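Local coordinates for glutathione S-transferase enzyme with thioredoxin-like domain (Bradyrhizobium sp., PDB 4MF7), which probably catalyses the conjugation of glutathione to electrophilic substrates, as a glutathione S-transferase with a thioredoxin-like domain, at residues 72-76 with 77-81. Numbering follows the deposited sequence.
Sequences IDFGK and DHQKT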
loop_
_atom_site.group_PDB
_atom_site.type_symbol
_atom_site.label_atom_id
_atom_site.label_comp_id
_atom_site.label_asym_id
_atom_site.label_seq_id
_atom_site.Cartn_x
_atom_site.Cartn_y
_atom_site.Cartn_z
ATOM N N ILE A 72 -21.009 0.652 6.981
ATOM C CA ILE A 72 -21.018 2.036 6.559
ATOM C C ILE A 72 -21.824 2.078 5.257
ATOM O O ILE A 72 -21.413 1.509 4.255
ATOM C CB ILE A 72 -19.573 2.544 6.370
ATOM C CG1 ILE A 72 -18.773 2.372 7.677
ATOM C CG2 ILE A 72 -19.546 3.993 5.921
ATOM C CD1 ILE A 72 -19.328 3.075 8.887
ATOM N N ASP A 73 -22.996 2.707 5.300
ATOM C CA ASP A 73 -23.935 2.682 4.161
ATOM C C ASP A 73 -23.538 3.718 3.106
ATOM O O ASP A 73 -23.844 4.909 3.239
ATOM C CB ASP A 73 -25.373 2.923 4.662
ATOM C CG ASP A 73 -26.450 2.583 3.623
ATOM O OD1 ASP A 73 -26.130 2.416 2.424
ATOM O OD2 ASP A 73 -27.635 2.498 4.023
ATOM N N PHE A 74 -22.851 3.253 2.062
ATOM C CA PHE A 74 -22.451 4.110 0.932
ATOM C C PHE A 74 -23.666 4.523 0.088
ATOM O O PHE A 74 -23.657 5.578 -0.538
ATOM C CB PHE A 74 -21.389 3.418 0.055
ATOM C CG PHE A 74 -19.986 3.524 0.596
ATOM C CD1 PHE A 74 -19.679 3.080 1.884
ATOM C CD2 PHE A 74 -18.967 4.051 -0.184
ATOM C CE1 PHE A 74 -18.384 3.186 2.382
ATOM C CE2 PHE A 74 -17.672 4.147 0.304
ATOM C CZ PHE A 74 -17.378 3.712 1.587
ATOM N N GLY A 75 -24.711 3.693 0.096
ATOM C CA GLY A 75 -25.984 4.023 -0.553
ATOM C C GLY A 75 -26.651 5.276 -0.002
ATOM O O GLY A 75 -27.421 5.924 -0.708
ATOM N N LYS A 76 -26.360 5.615 1.256
ATOM C CA LYS A 76 -26.859 6.846 1.877
ATOM C C LYS A 76 -25.762 7.894 2.053
ATOM O O LYS A 76 -25.948 8.870 2.787
ATOM C CB LYS A 76 -27.504 6.526 3.229
ATOM C CG LYS A 76 -28.711 5.608 3.116
ATOM C CD LYS A 76 -29.390 5.416 4.459
ATOM C CE LYS A 76 -30.595 4.502 4.323
ATOM N NZ LYS A 76 -31.325 4.386 5.614
ATOM N N ASP A 77 -24.628 7.693 1.379
ATOM C CA ASP A 77 -23.456 8.579 1.489
ATOM C C ASP A 77 -22.930 8.733 2.928
ATOM O O ASP A 77 -22.389 9.787 3.302
ATOM C CB ASP A 77 -23.756 9.963 0.875
ATOM C CG ASP A 77 -23.817 9.937 -0.646
ATOM O OD1 ASP A 77 -23.790 8.841 -1.246
ATOM O OD2 ASP A 77 -23.891 11.034 -1.241
ATOM N N HIS A 78 -23.060 7.685 3.738
ATOM C CA HIS A 78 -22.622 7.790 5.134
ATOM C C HIS A 78 -21.102 7.949 5.262
ATOM O O HIS A 78 -20.640 8.527 6.234
ATOM C CB HIS A 78 -23.140 6.635 5.987
ATOM C CG HIS A 78 -24.587 6.773 6.367
ATOM N ND1 HIS A 78 -25.367 5.697 6.732
ATOM C CD2 HIS A 78 -25.398 7.858 6.423
ATOM C CE1 HIS A 78 -26.590 6.113 7.008
ATOM N NE2 HIS A 78 -26.636 7.419 6.825
ATOM N N GLN A 79 -20.345 7.466 4.268
ATOM C CA GLN A 79 -18.888 7.711 4.201
ATOM C C GLN A 79 -18.503 9.188 3.983
ATOM O O GLN A 79 -17.355 9.561 4.191
ATOM C CB GLN A 79 -18.232 6.830 3.111
ATOM C CG GLN A 79 -18.245 7.398 1.691
ATOM C CD GLN A 79 -19.574 7.212 0.970
ATOM O OE1 GLN A 79 -20.598 6.890 1.581
ATOM N NE2 GLN A 79 -19.561 7.417 -0.341
ATOM N N LYS A 80 -19.455 10.010 3.538
ATOM C CA LYS A 80 -19.244 11.454 3.355
ATOM C C LYS A 80 -19.732 12.291 4.536
ATOM O O LYS A 80 -19.667 13.520 4.485
ATOM C CB LYS A 80 -19.969 11.947 2.102
ATOM C CG LYS A 80 -19.602 11.246 0.804
ATOM C CD LYS A 80 -20.502 11.759 -0.323
ATOM C CE LYS A 80 -20.584 10.800 -1.507
ATOM N NZ LYS A 80 -19.573 11.088 -2.558
ATOM N N THR A 81 -20.221 11.648 5.597
ATOM C CA THR A 81 -20.722 12.388 6.757
ATOM C C THR A 81 -19.543 12.963 7.518
ATOM O O THR A 81 -18.438 12.409 7.450
ATOM C CB THR A 81 -21.553 11.505 7.704
ATOM O OG1 THR A 81 -20.731 10.445 8.240
ATOM C CG2 THR A 81 -22.770 10.925 6.964
HETATM O O HOH W 1 -24.282 3.578 7.875
#
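Phe-74 and Gln-79 stack ring against amide where the chain turns back on itself, in the loop that joins strand 67-71 to helix 82-87 of the thioredoxin-like domain of this glutathione transferase. It is a worked example of a loop folded on itself by contacts between near neighbours in sequence. On the tight side of the turn the amide of Gln-79 lies over one face of the Phe-74 ring, the planes only 12° apart, with CD 3.4 Å from CD2 of Phe-74 and offset toward the rim. Gln-79 CB sits over the same face, 3.8 Å from the Phe-74 ring centroid, a CH-pi contact. Gln-79 owes this posture to its CG, wedged between the backbone N and the carbonyl carbon (chi1 86°), and to the bend at chi2 that folds the amide back across the ring. The stack buries OE1 of Gln-79, which has no polar partner in the model and rests near CA of Phe-74. Replacing Phe-74 by an alanine would probably open a gap beside the Gln-79 amide and let it turn away, while Leu-48 and Ile-93 would lose their aromatic neighbour. The backbone closes the turn: Asp-73 O accepts from both His-78 N (2.9 Å) and Lys-76 N, and Asp-77 N hydrogen-bonds to Phe-74 O. The solvent side is more open: Lys-76, an exposed residue, sets CB over the centre of the His-78 ring, 3.9 Å from its centroid, a CH-pi contact, and its extended chain then runs on alongside, leading away from the turn. Between ring and backbone a water bridges the turn, accepting from Asp-73 N and lying 2.6 Å from ND1 of His-78.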